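Local atomic coordinates of uncharacterized HTH-type transcriptional regulator HI_0893 (Haemophilus influenzae, PDB entry 3QKX), a protein that probably binds DNA through an N-terminal helix-turn-helix domain and regulates transcription, as members of the TetR family generally do. Residues Lys90-Phe95 / Lys154-Leu159; Glu83-Met88 / Leu150-Thr155. One frame throughout, in Å; residues are numbered along the deposited sequence.

Contact 1 of 2, residues Lys90-Phe95 / Lys154-Leu159. With SO4 (sulfate ion), chain F.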
loop_
_atom_site.group_PDB
_atom_site.type_symbol
_atom_site.label_atom_id
_atom_site.label_comp_id
_atom_site.label_asym_id
_atom_site.label_seq_id
_atom_site.Cartn_x
_atom_site.Cartn_y
_atom_site.Cartn_z
ATOM N N LYS A 90 4.736 -0.309 -16.833
ATOM C CA LYS A 90 6.184 -0.132 -16.896
ATOM C C LYS A 90 6.586 1.268 -16.469
ATOM O O LYS A 90 7.613 1.463 -15.785
ATOM C CB LYS A 90 6.689 -0.370 -18.322
ATOM C CG LYS A 90 6.550 -1.799 -18.820
ATOM C CD LYS A 90 6.602 -1.827 -20.325
ATOM C CE LYS A 90 8.013 -2.111 -20.858
ATOM N NZ LYS A 90 8.054 -2.110 -22.355
ATOM N N ASN A 91 5.790 2.257 -16.873
ATOM C CA ASN A 91 6.040 3.626 -16.444
ATOM C C ASN A 91 6.080 3.713 -14.928
ATOM O O ASN A 91 6.984 4.311 -14.379
ATOM C CB ASN A 91 4.967 4.586 -16.926
ATOM C CG ASN A 91 4.998 4.836 -18.438
ATOM O OD1 ASN A 91 5.997 4.621 -19.104
ATOM N ND2 ASN A 91 3.862 5.264 -18.973
ATOM N N ILE A 92 5.107 3.094 -14.257
ATOM C CA ILE A 92 5.056 3.139 -12.805
ATOM C C ILE A 92 6.215 2.373 -12.205
ATOM O O ILE A 92 6.844 2.849 -11.269
ATOM C CB ILE A 92 3.739 2.547 -12.253
ATOM C CG1 ILE A 92 2.544 3.399 -12.673
ATOM C CG2 ILE A 92 3.776 2.475 -10.738
ATOM C CD1 ILE A 92 1.171 2.829 -12.167
ATOM N N TRP A 93 6.483 1.184 -12.747
ATOM C CA TRP A 93 7.517 0.284 -12.222
ATOM C C TRP A 93 8.881 0.923 -12.275
ATOM O O TRP A 93 9.576 1.005 -11.256
ATOM C CB TRP A 93 7.526 -1.032 -13.011
ATOM C CG TRP A 93 8.665 -1.918 -12.695
ATOM C CD1 TRP A 93 9.796 -2.114 -13.447
ATOM C CD2 TRP A 93 8.823 -2.719 -11.529
ATOM N NE1 TRP A 93 10.633 -2.990 -12.820
ATOM C CE2 TRP A 93 10.062 -3.380 -11.639
ATOM C CE3 TRP A 93 8.045 -2.947 -10.408
ATOM C CZ2 TRP A 93 10.530 -4.238 -10.671
ATOM C CZ3 TRP A 93 8.528 -3.813 -9.433
ATOM C CH2 TRP A 93 9.748 -4.441 -9.578
ATOM N N TYR A 94 9.257 1.397 -13.457
ATOM C CA TYR A 94 10.555 2.025 -13.636
ATOM C C TYR A 94 10.646 3.371 -12.952
ATOM O O TYR A 94 11.736 3.783 -12.611
ATOM C CB TYR A 94 10.904 2.172 -15.123
ATOM C CG TYR A 94 11.161 0.846 -15.789
ATOM C CD1 TYR A 94 12.228 0.036 -15.393
ATOM C CD2 TYR A 94 10.344 0.399 -16.822
ATOM C CE1 TYR A 94 12.461 -1.192 -15.998
ATOM C CE2 TYR A 94 10.554 -0.820 -17.423
ATOM C CZ TYR A 94 11.606 -1.618 -17.012
ATOM O OH TYR A 94 11.792 -2.827 -17.635
ATOM N N PHE A 95 9.523 4.069 -12.773
ATOM C CA PHE A 95 9.549 5.357 -12.079
ATOM C C PHE A 95 9.908 5.178 -10.616
ATOM O O PHE A 95 10.738 5.945 -10.083
ATOM C CB PHE A 95 8.220 6.082 -12.186
ATOM C CG PHE A 95 8.138 7.318 -11.342
ATOM C CD1 PHE A 95 8.735 8.490 -11.755
ATOM C CD2 PHE A 95 7.443 7.317 -10.137
ATOM C CE1 PHE A 95 8.656 9.634 -10.990
ATOM C CE2 PHE A 95 7.362 8.471 -9.368
ATOM C CZ PHE A 95 7.966 9.619 -9.800
ATOM N N LYS A 154 -2.383 -1.345 -9.806
ATOM C CA LYS A 154 -1.946 -1.380 -8.418
ATOM C C LYS A 154 -0.814 -2.352 -8.192
ATOM O O LYS A 154 0.009 -2.079 -7.353
ATOM C CB LYS A 154 -3.107 -1.708 -7.500
ATOM C CG LYS A 154 -2.821 -1.659 -6.009
ATOM C CD LYS A 154 -2.269 -0.337 -5.549
ATOM C CE LYS A 154 -2.254 -0.240 -4.031
ATOM N NZ LYS A 154 -1.632 1.028 -3.542
ATOM N N THR A 155 -0.772 -3.471 -8.935
ATOM C CA THR A 155 0.299 -4.472 -8.797
ATOM C C THR A 155 1.699 -3.867 -8.997
ATOM O O THR A 155 2.632 -4.186 -8.267
ATOM C CB THR A 155 0.124 -5.644 -9.782
ATOM O OG1 THR A 155 -0.075 -5.139 -11.122
ATOM C CG2 THR A 155 -1.057 -6.546 -9.366
ATOM N N ALA A 156 1.811 -2.940 -9.941
ATOM C CA ALA A 156 3.073 -2.266 -10.205
ATOM C C ALA A 156 3.589 -1.601 -8.950
ATOM O O ALA A 156 4.764 -1.783 -8.586
ATOM C CB ALA A 156 2.918 -1.283 -11.285
ATOM N N ILE A 157 2.696 -0.938 -8.225
ATOM C CA ILE A 157 3.072 -0.234 -6.999
ATOM C C ILE A 157 3.380 -1.210 -5.882
ATOM O O ILE A 157 4.326 -1.017 -5.139
ATOM C CB ILE A 157 1.968 0.744 -6.525
ATOM C CG1 ILE A 157 1.682 1.796 -7.604
ATOM C CG2 ILE A 157 2.374 1.408 -5.209
ATOM C CD1 ILE A 157 0.358 2.542 -7.434
ATOM N N ASN A 158 2.566 -2.248 -5.743
ATOM C CA ASN A 158 2.755 -3.218 -4.681
ATOM C C ASN A 158 4.059 -4.036 -4.882
ATOM O O ASN A 158 4.754 -4.389 -3.902
ATOM C CB ASN A 158 1.516 -4.158 -4.567
ATOM C CG ASN A 158 0.329 -3.512 -3.803
ATOM O OD1 ASN A 158 0.509 -2.562 -3.068
ATOM N ND2 ASN A 158 -0.876 -4.057 -3.978
ATOM N N LEU A 159 4.386 -4.331 -6.141
ATOM C CA LEU A 159 5.578 -5.103 -6.453
ATOM C C LEU A 159 6.853 -4.319 -6.135
ATOM O O LEU A 159 7.752 -4.843 -5.490
ATOM C CB LEU A 159 5.574 -5.543 -7.916
ATOM C CG LEU A 159 6.540 -6.664 -8.271
ATOM C CD1 LEU A 159 6.226 -7.962 -7.478
ATOM C CD2 LEU A 159 6.472 -6.922 -9.728
HETATM S S SO4 F . 8.473 -3.842 -26.121
HETATM O O1 SO4 F . 7.900 -2.505 -26.309
HETATM O O2 SO4 F . 7.457 -4.880 -26.315
HETATM O O3 SO4 F . 9.042 -3.930 -24.772
HETATM O O4 SO4 F . 9.538 -4.076 -27.090
#

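Contact 2 of 2, residues Glu83-Met88 / Leu150-Thr155. With SO4 (sulfate ion), chain F.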
loop_
_atom_site.group_PDB
_atom_site.type_symbol
_atom_site.label_atom_id
_atom_site.label_comp_id
_atom_site.label_asym_id
_atom_site.label_seq_id
_atom_site.Cartn_x
_atom_site.Cartn_y
_atom_site.Cartn_z
ATOM N N GLU A 83 -1.256 -2.907 -24.736
ATOM C CA GLU A 83 0.037 -2.218 -24.796
ATOM C C GLU A 83 -0.002 -0.847 -24.119
ATOM O O GLU A 83 1.004 -0.424 -23.535
ATOM C CB GLU A 83 0.540 -2.084 -26.236
ATOM C CG GLU A 83 0.857 -3.429 -26.923
ATOM C CD GLU A 83 1.967 -4.258 -26.217
ATOM O OE1 GLU A 83 2.773 -3.686 -25.423
ATOM O OE2 GLU A 83 2.015 -5.494 -26.463
ATOM N N GLN A 84 -1.153 -0.175 -24.174
ATOM C CA GLN A 84 -1.337 1.061 -23.434
ATOM C C GLN A 84 -1.276 0.782 -21.948
ATOM O O GLN A 84 -0.666 1.519 -21.206
ATOM C CB GLN A 84 -2.665 1.738 -23.787
ATOM C CG GLN A 84 -2.729 2.269 -25.211
ATOM C CD GLN A 84 -4.132 2.729 -25.616
ATOM O OE1 GLN A 84 -4.959 3.079 -24.765
ATOM N NE2 GLN A 84 -4.392 2.746 -26.918
ATOM N N TYR A 85 -1.903 -0.303 -21.523
ATOM C CA TYR A 85 -1.864 -0.707 -20.135
ATOM C C TYR A 85 -0.448 -1.151 -19.733
ATOM O O TYR A 85 0.024 -0.782 -18.686
ATOM C CB TYR A 85 -2.878 -1.812 -19.861
ATOM C CG TYR A 85 -2.724 -2.426 -18.484
ATOM C CD1 TYR A 85 -3.322 -1.865 -17.383
ATOM C CD2 TYR A 85 -2.013 -3.610 -18.307
ATOM C CE1 TYR A 85 -3.169 -2.452 -16.100
ATOM C CE2 TYR A 85 -1.862 -4.176 -17.057
ATOM C CZ TYR A 85 -2.435 -3.591 -15.963
ATOM O OH TYR A 85 -2.272 -4.184 -14.728
ATOM N N ARG A 86 0.204 -1.938 -20.580
ATOM C CA ARG A 86 1.558 -2.401 -20.326
ATOM C C ARG A 86 2.535 -1.243 -20.218
ATOM O O ARG A 86 3.370 -1.231 -19.337
ATOM C CB ARG A 86 1.984 -3.356 -21.432
ATOM C CG ARG A 86 3.420 -3.837 -21.367
ATOM C CD ARG A 86 3.580 -5.086 -22.184
ATOM N NE ARG A 86 4.976 -5.435 -22.339
ATOM C CZ ARG A 86 5.781 -5.034 -23.326
ATOM N NH1 ARG A 86 5.363 -4.227 -24.314
ATOM N NH2 ARG A 86 7.050 -5.428 -23.309
ATOM N N GLN A 87 2.410 -0.255 -21.090
ATOM C CA GLN A 87 3.233 0.962 -20.982
ATOM C C GLN A 87 3.029 1.636 -19.634
ATOM O O GLN A 87 3.988 2.035 -18.998
ATOM C CB GLN A 87 2.874 1.944 -22.086
ATOM C CG GLN A 87 3.762 3.211 -22.159
ATOM C CD GLN A 87 5.184 2.867 -22.506
ATOM O OE1 GLN A 87 5.452 2.416 -23.598
ATOM N NE2 GLN A 87 6.086 3.012 -21.552
HETATM N N MSE A 88 1.774 1.787 -19.221
HETATM C CA MSE A 88 1.468 2.442 -17.950
HETATM C C MSE A 88 2.042 1.648 -16.781
HETATM O O MSE A 88 2.547 2.229 -15.835
HETATM C CB MSE A 88 -0.049 2.637 -17.767
HETATM C CG MSE A 88 -0.609 3.802 -18.549
HETATM SE SE MSE A 88 -2.472 4.171 -18.068
HETATM C CE MSE A 88 -3.336 2.582 -18.815
ATOM N N LEU A 150 -7.263 -0.967 -8.688
ATOM C CA LEU A 150 -6.811 -1.741 -7.541
ATOM C C LEU A 150 -6.682 -3.241 -7.848
ATOM O O LEU A 150 -5.976 -3.953 -7.126
ATOM C CB LEU A 150 -7.712 -1.490 -6.315
ATOM C CG LEU A 150 -7.629 -0.055 -5.730
ATOM C CD1 LEU A 150 -8.740 0.178 -4.667
ATOM C CD2 LEU A 150 -6.218 0.371 -5.141
ATOM N N LEU A 151 -7.342 -3.697 -8.922
ATOM C CA LEU A 151 -7.182 -5.057 -9.460
ATOM C C LEU A 151 -6.032 -5.198 -10.463
ATOM O O LEU A 151 -5.671 -6.321 -10.798
ATOM C CB LEU A 151 -8.474 -5.533 -10.154
ATOM C CG LEU A 151 -9.705 -5.839 -9.311
ATOM C CD1 LEU A 151 -10.873 -6.228 -10.210
ATOM C CD2 LEU A 151 -9.449 -6.940 -8.291
ATOM N N SER A 152 -5.479 -4.092 -10.965
ATOM C CA SER A 152 -4.576 -4.159 -12.129
ATOM C C SER A 152 -3.268 -3.329 -11.941
ATOM O O SER A 152 -2.257 -3.857 -11.422
ATOM C CB SER A 152 -5.322 -3.757 -13.390
ATOM O OG SER A 152 -5.829 -2.434 -13.293
ATOM N N LEU A 153 -3.290 -2.046 -12.297
ATOM C CA LEU A 153 -2.076 -1.234 -12.202
ATOM C C LEU A 153 -1.515 -1.204 -10.804
ATOM O O LEU A 153 -0.311 -1.045 -10.630
ATOM C CB LEU A 153 -2.313 0.210 -12.626
ATOM C CG LEU A 153 -1.950 0.591 -14.031
ATOM C CD1 LEU A 153 -2.002 2.126 -14.155
ATOM C CD2 LEU A 153 -0.591 0.050 -14.368
ATOM N N LYS A 154 -2.383 -1.345 -9.806
ATOM C CA LYS A 154 -1.946 -1.380 -8.418
ATOM C C LYS A 154 -0.814 -2.352 -8.192
ATOM O O LYS A 154 0.009 -2.079 -7.353
ATOM C CB LYS A 154 -3.107 -1.708 -7.500
ATOM C CG LYS A 154 -2.821 -1.659 -6.009
ATOM C CD LYS A 154 -2.269 -0.337 -5.549
ATOM C CE LYS A 154 -2.254 -0.240 -4.031
ATOM N NZ LYS A 154 -1.632 1.028 -3.542
ATOM N N THR A 155 -0.772 -3.471 -8.935
ATOM C CA THR A 155 0.299 -4.472 -8.797
ATOM C C THR A 155 1.699 -3.867 -8.997
ATOM O O THR A 155 2.632 -4.186 -8.267
ATOM C CB THR A 155 0.124 -5.644 -9.782
ATOM O OG1 THR A 155 -0.075 -5.139 -11.122
ATOM C CG2 THR A 155 -1.057 -6.546 -9.366
HETATM S S SO4 F . 8.473 -3.842 -26.121
HETATM O O1 SO4 F . 7.900 -2.505 -26.309
HETATM O O2 SO4 F . 7.457 -4.880 -26.315
HETATM O O3 SO4 F . 9.042 -3.930 -24.772
HETATM O O4 SO4 F . 9.538 -4.076 -27.090
#

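Contact 1 of 2, residues Lys90-Phe95 / Lys154-Leu159
Ile-92 and Trp-93 of helix 81-98 meet Ala-156, Ile-157 and Leu-159 of helix 154-165, and what joins them is almost wholly apolar: two near-parallel helices packed together in the all-helical C-terminal domain of a TetR-family protein. The axes of the short helical segments are 8.7 Å apart and cross at -15°. Ala-156 lies at the closest point, where its small side chain lets the backbones approach until Trp-93 CA and Ala-156 CA are 5.5 Å apart. The CG2 branch of Ile-92, set anti to the backbone N by a chi1 of -65°, does the touching on its side: Ile-92 CG2 lies 3.9 Å from Ala-156 CB and 3.8 Å from Ile-157 CG1.

The indole makes the second group of contacts. With CG anti to the backbone N (chi1 171°), its six-membered ring is the part that comes near helix 154-165, and Trp-93 CZ3 lies 3.7 Å from Leu-159 CG. The same rim of the ring meets a backbone oxygen close to the ring plane, Trp-93 CE3 being 3.9 Å from Ala-156 O.

Around this buried seam, the rings of Trp-89 and Trp-93 meet with their planes about 20° apart, and Trp-89 also covers Ala-156 and Leu-159. Helix 172-184 meets Trp-93 through Leu-175, and helix 52-72 meets Ile-92 through Leu-71.

Contact 2 of 2, residues Glu83-Met88 / Leu150-Thr155
A chi1 of 171° swings the ring of Tyr-85 away from its own backbone N and carries its hydroxyl end to Ser-152 and Leu-153, while Leu-153 has an off-rotamer chi1 of -97° and the end of its side chain comes near helix 81-98. The site lies in the all-helical C-terminal domain of this TetR-family protein, at the break between helices 145-151 and 154-165, and is buried.

Tyr-85 meets the break with ring atom CE1 and the hydroxyl OH: Tyr-85 CE1 packs 3.9 Å from Leu-153 CG, and Leu-153 N sits at the ring edge, near its plane. Ser-152 CB approaches Tyr-85 OH to 3.4 Å. Although backbone N and O atoms lie close by, the tyrosine hydroxyl bonds instead to Ser-182 OG of helix 172-184. One turn on, selenomethionine Met-88 offers its CB to Leu-153 CD1 at 4.1 Å, and its side chain continues to Phe-130.

Facing away from the break, Arg-86 is held between anions. NH1 forms a salt bridge with Glu-83 OE1, NE reaches Glu-176, and NH1 and NH2 grip the sulfate, Arg-86 NH2 lying 2.9 Å from sulfate O3. At the break itself, Thr-155 OG1, which also bonds to Trp-89 NE1, donates to Ser-152 O, and that same oxygen accepts from Thr-155 N at 2.9 Å.

In the fold
Both contacts are buried in the C-terminal domain, their centres about 8 Å apart, and both set helix 81-98 against residues 150-159, contact 1 on helix 154-165 and contact 2 chiefly on the break before it. Contact 1 lies nearer the chain's centre and joins regular helix to regular helix, and its chemistry is aliphatic and indole packing. Contact 2 lies farther out, where the break brings backbone polar groups and a tyrosine hydroxyl into the interface. The two are continuous, since Ile-92 CD1 touches Leu-153 CD1 at 3.8 Å. Arg-86 binds a sulfate, probably from the crystallisation liquor. On the other segment, Lys-154 and Thr-155, common to both contacts, pack on the second subunit.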